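Local coordinates for aromatic-amino-acid:2-oxoglutarate transaminase (Candida albicans, PDB 6HND), which probably catalyses the pyridoxal-phosphate-dependent transfer of amino groups from aromatic amino acids, and perhaps from 2-aminoadipate, to 2-oxo acids, at residues 205-209 and 477-481; 54-60 and 108-114; 2-7 and 329-333; 132-136 and 160-164; 310-316 and 396-400. One frame throughout, in Å; residues are numbered along the deposited sequence.

Contact 1: residues 205-209 and 477-481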
# COMPACT_ATOMS: atom_id res chain seq x y z
N ALA B 205 21.51 -0.40 12.48
CA ALA B 205 22.18 0.39 11.42
C ALA B 205 23.58 0.77 11.90
O ALA B 205 23.72 1.40 12.96
CB ALA B 205 21.37 1.61 11.12
N VAL B 206 24.60 0.38 11.14
CA VAL B 206 26.01 0.78 11.36
C VAL B 206 26.39 1.73 10.22
O VAL B 206 26.23 1.40 9.05
CB VAL B 206 26.92 -0.46 11.46
CG1 VAL B 206 28.37 -0.14 11.17
CG2 VAL B 206 26.74 -1.10 12.83
N PRO B 207 26.82 2.96 10.57
CA PRO B 207 27.13 3.98 9.58
C PRO B 207 28.44 3.70 8.83
O PRO B 207 29.39 3.27 9.44
CB PRO B 207 27.25 5.24 10.45
CG PRO B 207 27.79 4.72 11.77
CD PRO B 207 27.08 3.39 11.95
N VAL B 208 28.44 3.93 7.53
CA VAL B 208 29.61 3.77 6.62
C VAL B 208 30.02 5.18 6.17
O VAL B 208 29.18 5.85 5.51
CB VAL B 208 29.25 2.86 5.41
CG1 VAL B 208 30.26 2.98 4.29
CG2 VAL B 208 29.09 1.39 5.81
N LYS B 209 31.23 5.61 6.50
CA LYS B 209 31.71 7.00 6.27
C LYS B 209 31.64 7.33 4.77
O LYS B 209 31.90 6.47 3.93
CB LYS B 209 33.14 7.23 6.76
CG LYS B 209 33.35 7.00 8.25
CD LYS B 209 34.66 7.57 8.79
CE LYS B 209 35.00 7.06 10.18
NZ LYS B 209 36.17 7.77 10.72
N VAL B 477 22.71 8.33 10.20
CA VAL B 477 22.47 7.07 10.94
C VAL B 477 22.76 7.33 12.43
O VAL B 477 21.93 6.97 13.26
CB VAL B 477 23.31 5.93 10.36
CG1 VAL B 477 23.17 4.66 11.18
CG2 VAL B 477 22.95 5.72 8.89
N ASP B 478 23.88 8.00 12.71
CA ASP B 478 24.37 8.28 14.08
C ASP B 478 25.00 9.68 14.07
O ASP B 478 26.03 9.88 13.40
CB ASP B 478 25.36 7.21 14.56
CG ASP B 478 25.67 7.30 16.05
OD1 ASP B 478 26.32 8.28 16.48
OD2 ASP B 478 25.25 6.38 16.77
N LEU B 479 24.42 10.58 14.84
CA LEU B 479 24.78 12.01 14.87
C LEU B 479 26.20 12.17 15.42
O LEU B 479 26.98 12.87 14.76
CB LEU B 479 23.74 12.75 15.72
CG LEU B 479 23.85 14.28 15.69
CD1 LEU B 479 24.13 14.77 14.27
CD2 LEU B 479 22.59 14.93 16.25
N GLU B 480 26.54 11.53 16.54
CA GLU B 480 27.89 11.66 17.16
C GLU B 480 28.92 11.20 16.14
O GLU B 480 29.93 11.91 15.91
CB GLU B 480 27.99 10.85 18.46
CG GLU B 480 27.89 11.70 19.72
CD GLU B 480 28.97 12.78 19.84
OE1 GLU B 480 28.60 13.93 20.11
OE2 GLU B 480 30.17 12.46 19.62
N PHE B 481 28.66 10.07 15.49
CA PHE B 481 29.61 9.50 14.52
C PHE B 481 29.93 10.51 13.41
O PHE B 481 31.11 10.62 13.07
CB PHE B 481 29.01 8.25 13.88
CG PHE B 481 29.95 7.51 12.98
CD1 PHE B 481 30.89 6.63 13.50
CD2 PHE B 481 29.86 7.66 11.60
CE1 PHE B 481 31.73 5.91 12.66
CE2 PHE B 481 30.68 6.92 10.76
CZ PHE B 481 31.62 6.05 11.29
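Pro207 is the bump of this contact, and Val477 and Phe481 form the hollow that receives it. Its CG sits over the centre of one face of the Phe481 ring, 3.7 Å from the centroid and only 14° from the ring normal, a CH-pi contact in which the two side chains meet at a slant. Pro207 CB is shared, touching the CD2 side of the same ring and lying 4.0 Å from Val477 CB. Val477 in turn presses one methyl into the strand: CG1 meets Ala205 CB at 3.5 Å. Ala205 and Pro207, two residues apart, thus point to the same side of strand 204-208, while Val206 between them turns its side chain to the opposite side, onto Val183 and Leu185 of the neighbouring strand.

Phe481 reaches the strand because CG stands anti to the backbone N (chi1 -174°), which carries the ring off the short helix. Its CZ is brushed by Lys209, whose CG comes within 3.6 Å and whose extended chain runs at about a right angle to the Phe481 side chain. Behind the hollow, Asp478 fills the N-cap position, OD1 accepting from Phe481 N at 3.1 Å. Here strand 204-208, at one edge of the seven-stranded aminotransferase sheet, meets a capped helical turn that follows strand 470-471 and precedes strand 488-492 in sequence.

Contact 2: residues 54-60 and 108-114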
# COMPACT_ATOMS: atom_id res chain seq x y z
N ASP B 54 -16.76 3.55 -16.48
CA ASP B 54 -16.86 2.81 -17.77
C ASP B 54 -15.63 3.05 -18.66
O ASP B 54 -15.21 2.09 -19.38
CB ASP B 54 -18.15 3.21 -18.50
CG ASP B 54 -18.45 2.38 -19.73
OD1 ASP B 54 -18.86 1.22 -19.57
OD2 ASP B 54 -18.21 2.89 -20.83
N SER B 55 -15.06 4.26 -18.64
CA SER B 55 -13.84 4.60 -19.42
C SER B 55 -13.12 5.82 -18.80
O SER B 55 -13.75 6.59 -18.06
CB SER B 55 -14.14 4.81 -20.90
OG SER B 55 -14.66 6.13 -21.17
N ILE B 56 -11.85 5.98 -19.12
CA ILE B 56 -10.98 7.08 -18.61
C ILE B 56 -10.18 7.62 -19.81
O ILE B 56 -9.69 6.82 -20.60
CB ILE B 56 -10.07 6.61 -17.45
CG1 ILE B 56 -10.89 6.02 -16.31
CG2 ILE B 56 -9.16 7.72 -16.97
CD1 ILE B 56 -10.05 5.53 -15.16
N ASP B 57 -10.16 8.94 -19.95
CA ASP B 57 -9.30 9.66 -20.92
C ASP B 57 -8.22 10.31 -20.08
O ASP B 57 -8.57 11.04 -19.13
CB ASP B 57 -10.09 10.68 -21.73
CG ASP B 57 -11.19 10.02 -22.55
OD1 ASP B 57 -10.82 9.20 -23.42
OD2 ASP B 57 -12.38 10.28 -22.28
N VAL B 58 -6.97 9.97 -20.36
CA VAL B 58 -5.78 10.52 -19.64
C VAL B 58 -5.12 11.48 -20.62
O VAL B 58 -4.62 10.99 -21.64
CB VAL B 58 -4.81 9.41 -19.17
CG1 VAL B 58 -3.61 9.98 -18.44
CG2 VAL B 58 -5.52 8.39 -18.30
N ASN B 59 -5.18 12.77 -20.32
CA ASN B 59 -4.72 13.88 -21.19
C ASN B 59 -3.32 14.31 -20.72
O ASN B 59 -3.17 14.63 -19.51
CB ASN B 59 -5.73 15.03 -21.19
CG ASN B 59 -7.15 14.53 -21.32
OD1 ASN B 59 -7.42 13.68 -22.17
ND2 ASN B 59 -8.05 15.04 -20.49
N LEU B 60 -2.36 14.32 -21.64
CA LEU B 60 -0.91 14.36 -21.32
C LEU B 60 -0.27 15.65 -21.85
O LEU B 60 -0.87 16.36 -22.68
CB LEU B 60 -0.23 13.14 -21.93
CG LEU B 60 -0.84 11.80 -21.53
CD1 LEU B 60 -0.32 10.73 -22.46
CD2 LEU B 60 -0.51 11.45 -20.07
N SER B 108 -2.01 15.10 -26.72
CA SER B 108 -1.85 13.64 -26.55
C SER B 108 -2.84 13.18 -25.48
O SER B 108 -2.93 13.84 -24.42
CB SER B 108 -0.45 13.29 -26.17
OG SER B 108 0.43 13.53 -27.26
N THR B 109 -3.60 12.14 -25.79
CA THR B 109 -4.60 11.56 -24.88
C THR B 109 -4.57 10.03 -25.02
O THR B 109 -4.38 9.51 -26.13
CB THR B 109 -5.96 12.23 -25.10
OG1 THR B 109 -6.89 11.60 -24.21
CG2 THR B 109 -6.42 12.17 -26.54
N VAL B 110 -4.71 9.33 -23.91
CA VAL B 110 -4.87 7.85 -23.89
C VAL B 110 -6.30 7.56 -23.40
O VAL B 110 -6.72 8.13 -22.37
CB VAL B 110 -3.78 7.22 -23.03
CG1 VAL B 110 -3.91 5.71 -22.90
CG2 VAL B 110 -2.41 7.59 -23.56
N HIS B 111 -7.02 6.72 -24.12
CA HIS B 111 -8.37 6.25 -23.73
C HIS B 111 -8.24 4.85 -23.12
O HIS B 111 -7.66 3.93 -23.76
CB HIS B 111 -9.31 6.28 -24.94
CG HIS B 111 -10.69 5.86 -24.60
ND1 HIS B 111 -11.59 6.75 -24.08
CD2 HIS B 111 -11.30 4.65 -24.66
CE1 HIS B 111 -12.74 6.12 -23.85
NE2 HIS B 111 -12.58 4.81 -24.19
N ILE B 112 -8.76 4.69 -21.90
CA ILE B 112 -8.76 3.39 -21.18
C ILE B 112 -10.20 2.89 -21.18
O ILE B 112 -11.04 3.50 -20.50
CB ILE B 112 -8.19 3.54 -19.75
CG1 ILE B 112 -6.80 4.18 -19.77
CG2 ILE B 112 -8.23 2.18 -19.05
CD1 ILE B 112 -6.20 4.44 -18.41
N SER B 113 -10.47 1.82 -21.94
CA SER B 113 -11.82 1.24 -22.14
C SER B 113 -12.08 0.13 -21.11
O SER B 113 -11.10 -0.42 -20.51
CB SER B 113 -11.97 0.75 -23.57
OG SER B 113 -10.93 -0.17 -23.90
N ARG B 114 -13.35 -0.23 -20.94
CA ARG B 114 -13.77 -1.36 -20.07
C ARG B 114 -13.02 -2.62 -20.49
O ARG B 114 -12.53 -3.34 -19.59
CB ARG B 114 -15.28 -1.55 -20.11
CG ARG B 114 -15.81 -2.59 -19.14
CD ARG B 114 -17.32 -2.74 -19.27
NE ARG B 114 -18.02 -1.56 -18.77
CZ ARG B 114 -18.34 -1.33 -17.49
NH1 ARG B 114 -18.08 -2.21 -16.55
NH2 ARG B 114 -18.96 -0.20 -17.17
O HOH W 1 -15.26 1.35 -22.10
O HOH W 2 -8.67 9.67 -24.74
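Ile56 and Ile112 exchange two backbone hydrogen bonds, as do Val58 and Val110, and these antiparallel hydrogen-bonded pairs are the frame of a two-stranded ladder. Ile112 N to Ile56 O (2.7 Å) is almost straight at 174°, and Leu60 N extends the series to Ser108 O. Between the bonded pairs, CA-H groups such as that of Asp57 lean on the carbonyl oxygens opposite.

The polar side chains gather on one face. Asp57 OD1 accepts from His111 ND1 at 2.7 Å, in the plane of the imidazole and on the syn side of the carboxylate, 30° out of its plane; a water also donates to OD1 and to Thr109 OG1. Thr109 OG1 donates to Asn59 OD1 at 3.0 Å. Asp57 OD2, Asn59 ND2 and Ser55 OG find partners on the second subunit.

Charge closes the end of the ladder. Arg114, its chain bent at chi3, presents the guanidinium edge to Asp54, and two donors converge on OD1: NH2 (2.8 Å) at its anti lone pair, NE (3.0 Å) from above the carboxylate plane. Arg114 NH1 goes to His48 O.

Apolar packing occupies the other face: Val58 CG2 meets Ile112 CD1 at 4.0 Å, and Leu60 CD1 meets Val110 CG2. This face rests on helices 124-127 and 375-388, while strand 53-60 pairs along its other edge with a strand of the second subunit, so the sheet continues across the dimer interface.

Contact 3: residues 2-7 and 329-333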
# COMPACT_ATOMS: atom_id res chain seq x y z
N SER B 2 25.01 -19.99 -6.62
CA SER B 2 24.26 -19.31 -7.72
C SER B 2 22.77 -19.13 -7.36
O SER B 2 21.95 -18.94 -8.29
CB SER B 2 24.42 -20.07 -9.01
OG SER B 2 23.76 -21.32 -8.94
N ASP B 3 22.42 -19.15 -6.06
CA ASP B 3 21.15 -18.56 -5.55
C ASP B 3 21.42 -17.93 -4.19
O ASP B 3 22.41 -18.26 -3.55
CB ASP B 3 19.99 -19.57 -5.56
CG ASP B 3 19.83 -20.44 -4.32
OD1 ASP B 3 20.56 -20.21 -3.33
OD2 ASP B 3 18.96 -21.36 -4.36
N PRO B 4 20.55 -17.00 -3.71
CA PRO B 4 20.73 -16.32 -2.42
C PRO B 4 19.85 -16.79 -1.26
O PRO B 4 19.67 -16.04 -0.33
CB PRO B 4 20.30 -14.91 -2.82
CG PRO B 4 19.13 -15.13 -3.78
CD PRO B 4 19.36 -16.48 -4.42
N THR B 5 19.35 -18.02 -1.33
CA THR B 5 18.57 -18.70 -0.25
C THR B 5 19.20 -18.41 1.12
O THR B 5 18.46 -18.12 2.10
CB THR B 5 18.48 -20.21 -0.53
OG1 THR B 5 17.75 -20.38 -1.75
CG2 THR B 5 17.80 -21.01 0.56
N HIS B 6 20.53 -18.50 1.23
CA HIS B 6 21.21 -18.37 2.55
C HIS B 6 21.00 -16.95 3.12
O HIS B 6 21.17 -16.78 4.36
CB HIS B 6 22.69 -18.76 2.42
CG HIS B 6 23.51 -17.82 1.61
ND1 HIS B 6 23.39 -17.72 0.22
CD2 HIS B 6 24.47 -16.93 1.97
CE1 HIS B 6 24.23 -16.81 -0.23
NE2 HIS B 6 24.92 -16.32 0.82
N LEU B 7 20.70 -15.95 2.27
CA LEU B 7 20.64 -14.52 2.72
C LEU B 7 19.19 -14.16 3.11
O LEU B 7 18.98 -13.17 3.82
CB LEU B 7 21.15 -13.59 1.62
CG LEU B 7 22.64 -13.68 1.26
CD1 LEU B 7 22.90 -13.01 -0.09
CD2 LEU B 7 23.51 -13.06 2.31
N THR B 329 25.78 -12.20 -10.05
CA THR B 329 25.67 -13.55 -10.68
C THR B 329 24.77 -14.48 -9.85
O THR B 329 24.35 -15.50 -10.42
CB THR B 329 27.07 -14.14 -10.89
OG1 THR B 329 27.76 -14.18 -9.64
CG2 THR B 329 27.87 -13.34 -11.90
N THR B 330 24.46 -14.15 -8.58
CA THR B 330 23.83 -15.10 -7.61
C THR B 330 22.51 -14.58 -7.03
O THR B 330 21.84 -15.37 -6.38
CB THR B 330 24.78 -15.37 -6.45
OG1 THR B 330 24.95 -14.13 -5.75
CG2 THR B 330 26.11 -15.93 -6.92
N GLY B 331 22.14 -13.32 -7.26
CA GLY B 331 20.90 -12.75 -6.71
C GLY B 331 21.12 -12.14 -5.34
O GLY B 331 20.18 -12.11 -4.55
N ARG B 332 22.34 -11.66 -5.06
CA ARG B 332 22.70 -11.07 -3.74
C ARG B 332 22.31 -9.58 -3.74
O ARG B 332 22.31 -8.96 -2.66
CB ARG B 332 24.18 -11.40 -3.53
CG ARG B 332 25.02 -10.42 -2.75
CD ARG B 332 26.49 -10.72 -3.00
NE ARG B 332 26.85 -12.11 -2.79
CZ ARG B 332 26.97 -12.70 -1.61
NH1 ARG B 332 26.73 -12.04 -0.49
NH2 ARG B 332 27.35 -13.97 -1.53
N VAL B 333 21.97 -9.04 -4.92
CA VAL B 333 21.47 -7.65 -5.12
C VAL B 333 19.95 -7.64 -5.23
O VAL B 333 19.37 -8.44 -6.04
CB VAL B 333 22.08 -7.03 -6.39
CG1 VAL B 333 21.49 -5.68 -6.73
CG2 VAL B 333 23.59 -6.94 -6.25
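Pro4 turns its ring toward the backbone of Gly331, so that CG stands 3.3 Å from Gly331 O while CD comes 3.4 Å from Thr330 O. The ring therefore straddles two successive carbonyl groups and meets the main chain of 330-331; it also packs on His355 and Val358. Gly331 carries no side chain on the side facing Pro4 and has a left-handed backbone conformation (phi 89°), which lets the proline settle directly on it. Ahead of the proline, Thr330 CG2 lies 3.9 Å from Ser2 CA, but Ser2 is poorly ordered and the contact carries little weight.

Beyond Pro4, Arg332 is met by two side chains in different ways. Leu7 lays CD1 over one face of the guanidinium, 4.0 Å from NH1. His6, with CG between its backbone N and carbonyl carbon (chi1 68°), swings NE2 to 4.1 Å from Arg332 NH2; the two planes stand 63° apart and the pair does not bond. Both instead take Asp274 OD1, His6 NE2 by a hydrogen bond and Arg332 NH2 by a salt bridge. Asp274 would probably ease the closeness of the two groups were His6 protonated, while Phe275 O takes Arg332 NH1.

An Asx turn at Asp3, with OD1 accepting from Thr5 N at 3.2 Å, shapes the N-terminal segment, which packs on the loop leading into strand 333-338 of the central aminotransferase sheet.

Contact 4: residues 132-136 and 160-164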
# COMPACT_ATOMS: atom_id res chain seq x y z
N ALA B 132 -3.50 -10.14 -9.05
CA ALA B 132 -2.34 -10.77 -8.38
C ALA B 132 -1.58 -9.68 -7.62
O ALA B 132 -1.38 -8.58 -8.18
CB ALA B 132 -1.43 -11.47 -9.38
N VAL B 133 -1.15 -10.00 -6.41
CA VAL B 133 -0.54 -9.02 -5.47
C VAL B 133 0.77 -8.49 -6.04
O VAL B 133 1.09 -7.34 -5.71
CB VAL B 133 -0.35 -9.62 -4.06
CG1 VAL B 133 0.73 -10.70 -4.05
CG2 VAL B 133 -0.03 -8.54 -3.05
N GLU B 134 1.48 -9.28 -6.84
CA GLU B 134 2.79 -8.90 -7.46
C GLU B 134 2.59 -7.89 -8.59
O GLU B 134 3.58 -7.25 -9.00
CB GLU B 134 3.53 -10.14 -7.96
CG GLU B 134 2.83 -10.89 -9.09
CD GLU B 134 2.04 -12.13 -8.70
OE1 GLU B 134 1.69 -12.30 -7.53
OE2 GLU B 134 1.73 -12.90 -9.62
N GLY B 135 1.38 -7.74 -9.11
CA GLY B 135 1.04 -6.68 -10.06
C GLY B 135 0.37 -7.24 -11.30
O GLY B 135 0.40 -8.48 -11.52
N HIS B 136 -0.20 -6.34 -12.11
CA HIS B 136 -0.78 -6.68 -13.43
C HIS B 136 0.34 -7.09 -14.39
O HIS B 136 1.39 -6.50 -14.32
CB HIS B 136 -1.56 -5.49 -13.97
CG HIS B 136 -2.87 -5.36 -13.31
ND1 HIS B 136 -3.98 -5.99 -13.81
CD2 HIS B 136 -3.24 -4.76 -12.17
CE1 HIS B 136 -4.99 -5.75 -13.00
NE2 HIS B 136 -4.57 -5.01 -11.99
N VAL B 160 10.70 -9.31 -11.32
CA VAL B 160 10.25 -7.99 -10.83
C VAL B 160 8.99 -8.21 -9.99
O VAL B 160 8.37 -9.26 -10.11
CB VAL B 160 10.08 -6.99 -12.00
CG1 VAL B 160 11.41 -6.67 -12.63
CG2 VAL B 160 9.14 -7.48 -13.08
N PHE B 161 8.64 -7.20 -9.19
CA PHE B 161 7.47 -7.16 -8.29
C PHE B 161 7.00 -5.70 -8.16
O PHE B 161 7.80 -4.86 -7.73
CB PHE B 161 7.86 -7.73 -6.93
CG PHE B 161 6.72 -8.01 -6.02
CD1 PHE B 161 6.19 -7.01 -5.22
CD2 PHE B 161 6.19 -9.29 -5.93
CE1 PHE B 161 5.14 -7.29 -4.36
CE2 PHE B 161 5.16 -9.57 -5.05
CZ PHE B 161 4.64 -8.56 -4.27
N ILE B 162 5.75 -5.43 -8.51
CA ILE B 162 5.19 -4.05 -8.43
C ILE B 162 5.06 -3.68 -6.94
O ILE B 162 4.48 -4.49 -6.17
CB ILE B 162 3.85 -3.96 -9.18
CG1 ILE B 162 3.98 -4.36 -10.64
CG2 ILE B 162 3.26 -2.56 -9.01
CD1 ILE B 162 5.17 -3.72 -11.36
N THR B 163 5.58 -2.51 -6.58
CA THR B 163 5.51 -1.92 -5.22
C THR B 163 4.69 -0.63 -5.23
O THR B 163 4.25 -0.20 -6.31
CB THR B 163 6.90 -1.61 -4.69
OG1 THR B 163 7.39 -0.54 -5.51
CG2 THR B 163 7.82 -2.81 -4.73
N THR B 164 4.54 -0.02 -4.06
CA THR B 164 3.84 1.28 -3.94
C THR B 164 4.87 2.42 -3.86
O THR B 164 4.50 3.49 -3.41
CB THR B 164 2.82 1.22 -2.80
OG1 THR B 164 3.41 0.85 -1.54
CG2 THR B 164 1.73 0.23 -3.13
O HOH W 3 2.38 -5.18 -4.83
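Ile162 O and Val133 O are bridged by one water that donates to both, 2.6 Å from Ile162 O and 2.7 Å from Val133 O. Next to this bridge is the direct link between the segments: Ile162 N donates to Glu134 O at 2.9 Å, so that both polar backbone groups of Ile162 are tied to one turn.

Phe161 supplies the apolar side of the joint. Its CG stands anti to the backbone N (chi1 -168°), and from there the ring slides beneath Glu134. Glu134 CA lies over the face, 3.8 Å from the centroid and offset toward the rim, in a CH-pi contact, while Glu134 CB touches CE2 at 3.4 Å. The carboxylate of Glu134 leads away from the strand, so the residue contributes backbone and CB to the packing. Ile162 is directed toward the turn, where its CG1 lies 3.3 Å from Glu134 O and 3.8 Å from Gly135 CA.

The loop is held compact by a type I beta turn from Ala132 to Gly135, closed by Gly135 N to Ala132 O at 3.0 Å, and His136 then occupies the N-cap position of helix 137-151. The turn thus docks on strand 158-163, an outermost strand of the central sheet. It follows closely after Tyr130, which binds a cofactor not belonging to this chain, consistent with the composite, two-subunit active site of this aminotransferase family.

Contact 5: residues 310-316 and 396-400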
# COMPACT_ATOMS: atom_id res chain seq x y z
N LEU B 310 20.86 14.16 -27.07
CA LEU B 310 21.45 12.86 -26.65
C LEU B 310 20.55 11.72 -27.17
O LEU B 310 19.33 11.77 -26.94
CB LEU B 310 21.52 12.87 -25.12
CG LEU B 310 22.70 12.14 -24.47
CD1 LEU B 310 22.40 11.80 -23.02
CD2 LEU B 310 23.05 10.88 -25.23
N GLU B 311 21.11 10.74 -27.89
CA GLU B 311 20.34 9.59 -28.46
C GLU B 311 20.37 8.46 -27.44
O GLU B 311 21.29 8.46 -26.61
CB GLU B 311 20.95 9.12 -29.80
CG GLU B 311 20.98 10.19 -30.89
CD GLU B 311 19.62 10.66 -31.39
OE1 GLU B 311 18.94 9.86 -32.06
OE2 GLU B 311 19.23 11.82 -31.10
N ILE B 312 19.45 7.51 -27.52
CA ILE B 312 19.26 6.44 -26.49
C ILE B 312 20.55 5.60 -26.37
O ILE B 312 21.03 5.41 -25.24
CB ILE B 312 18.04 5.56 -26.82
CG1 ILE B 312 16.72 6.32 -26.62
CG2 ILE B 312 18.08 4.28 -25.98
CD1 ILE B 312 15.46 5.49 -26.75
N ASP B 313 21.06 5.08 -27.48
CA ASP B 313 22.23 4.14 -27.50
C ASP B 313 23.40 4.78 -26.76
O ASP B 313 24.06 4.09 -25.94
CB ASP B 313 22.60 3.74 -28.93
CG ASP B 313 21.60 2.77 -29.58
OD1 ASP B 313 20.84 2.08 -28.81
OD2 ASP B 313 21.59 2.69 -30.85
N ASP B 314 23.64 6.07 -27.02
CA ASP B 314 24.81 6.81 -26.48
C ASP B 314 24.56 6.99 -24.97
O ASP B 314 25.50 6.74 -24.17
CB ASP B 314 25.04 8.11 -27.26
CG ASP B 314 26.15 9.00 -26.72
OD1 ASP B 314 27.02 8.49 -25.98
OD2 ASP B 314 26.13 10.21 -27.03
N TYR B 315 23.32 7.36 -24.59
CA TYR B 315 22.87 7.47 -23.18
C TYR B 315 23.15 6.14 -22.45
O TYR B 315 23.89 6.12 -21.45
CB TYR B 315 21.39 7.82 -23.12
CG TYR B 315 20.77 7.73 -21.75
CD1 TYR B 315 21.17 8.58 -20.72
CD2 TYR B 315 19.78 6.80 -21.48
CE1 TYR B 315 20.59 8.52 -19.47
CE2 TYR B 315 19.16 6.76 -20.24
CZ TYR B 315 19.58 7.60 -19.23
OH TYR B 315 18.98 7.53 -18.00
N LEU B 316 22.60 5.05 -22.96
CA LEU B 316 22.66 3.74 -22.27
C LEU B 316 24.12 3.35 -22.11
O LEU B 316 24.46 2.81 -21.04
CB LEU B 316 21.90 2.68 -23.07
CG LEU B 316 20.38 2.84 -23.11
CD1 LEU B 316 19.75 1.69 -23.88
CD2 LEU B 316 19.80 2.97 -21.71
N LEU B 396 12.13 6.12 -22.19
CA LEU B 396 13.52 6.64 -22.12
C LEU B 396 13.59 8.05 -22.74
O LEU B 396 14.25 8.91 -22.16
CB LEU B 396 14.48 5.66 -22.81
CG LEU B 396 14.83 4.41 -22.01
CD1 LEU B 396 15.55 3.38 -22.88
CD2 LEU B 396 15.67 4.75 -20.77
N GLU B 397 12.93 8.28 -23.88
CA GLU B 397 12.94 9.59 -24.56
C GLU B 397 12.28 10.62 -23.64
O GLU B 397 12.77 11.75 -23.57
CB GLU B 397 12.25 9.53 -25.92
CG GLU B 397 12.97 8.70 -26.98
CD GLU B 397 14.30 9.22 -27.50
OE1 GLU B 397 14.71 10.35 -27.09
OE2 GLU B 397 14.94 8.48 -28.30
N TRP B 398 11.22 10.26 -22.93
CA TRP B 398 10.62 11.16 -21.89
C TRP B 398 11.61 11.38 -20.72
O TRP B 398 11.72 12.52 -20.24
CB TRP B 398 9.27 10.61 -21.42
CG TRP B 398 8.76 11.34 -20.22
CD1 TRP B 398 8.96 11.00 -18.92
CD2 TRP B 398 8.01 12.56 -20.21
NE1 TRP B 398 8.39 11.93 -18.10
CE2 TRP B 398 7.78 12.89 -18.86
CE3 TRP B 398 7.47 13.38 -21.21
CZ2 TRP B 398 7.05 14.01 -18.48
CZ3 TRP B 398 6.74 14.48 -20.83
CH2 TRP B 398 6.56 14.81 -19.49
N ILE B 399 12.35 10.37 -20.29
CA ILE B 399 13.38 10.51 -19.22
C ILE B 399 14.48 11.47 -19.70
O ILE B 399 14.93 12.29 -18.90
CB ILE B 399 13.91 9.12 -18.81
CG1 ILE B 399 12.85 8.34 -18.02
CG2 ILE B 399 15.22 9.23 -18.03
CD1 ILE B 399 13.01 6.81 -18.05
N LEU B 400 14.88 11.41 -20.98
CA LEU B 400 15.92 12.31 -21.53
C LEU B 400 15.42 13.76 -21.59
O LEU B 400 16.23 14.67 -21.27
CB LEU B 400 16.38 11.78 -22.89
CG LEU B 400 17.10 10.44 -22.84
CD1 LEU B 400 17.54 10.03 -24.23
CD2 LEU B 400 18.29 10.49 -21.89
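Leu396 opens the contact by reaching toward helix 312-319 with several of its atoms. Its CB lies 4.1 Å from Ile312 CD1, its CD1 approaches Ile312 CG2 and, more loosely, Leu316 CD2, and its CD2 comes to the edge of the Tyr315 ring, 4.1 Å from CE2. The same leucine also leans on Phe146 and Arg149 of helix 137-151, so three helices converge on it.

Glu397 follows and takes a different part. Its chain bends at chi2 (-68°), which folds the carboxylate back over Ile312 and leaves OE2 3.3 Å from Ile312 CG1, the acid lying across a hydrocarbon branch without a bond between them.

Two residues on, Ile399 CG2 touches the phenolic end of Tyr315 at a loose 4.1 Å from OH, a group whose hydrogen-bond partner is Tyr285 O.

Leu400, one turn beyond Leu396, brings the closest apolar fit. Its CD2 sits over the centre of the Tyr315 ring, 3.7 Å from the centroid and 12° from the ring normal, so the aromatic has one methyl over a face and another, from Leu396, at its edge. The other methyl, CD1, turns toward Leu310 O at 3.7 Å, closing over the loop before the helix.

The short segments approach at 73° with axes 11.3 Å apart, a spacing bridged mainly by side chains. This is a buried helix-helix joint of the aminotransferase fold, packing helix 312-319 against the long helix 392-418 that leads toward the C-terminal four-stranded sheet.

In the fold
Contacts 4 and 5 are buried, whereas contacts 1, 2 and 3 are only partly so. Contacts 1 and 4 reach the same seven-stranded sheet at its two outermost strands, on opposite sides of the chain's centre, and both set CH groups over a phenylalanine face; contact 4 adds backbone and water bonds. Contact 5 joins helices by mainly hydrocarbon packing with no hydrogen bond across it, and contact 3 likewise has none, its polar ends meeting at an aspartate outside the pair. Contact 2, about 48 Å from contact 1 between centres, is the most polar, as suits a ladder continued into the second subunit. None of the five touches another.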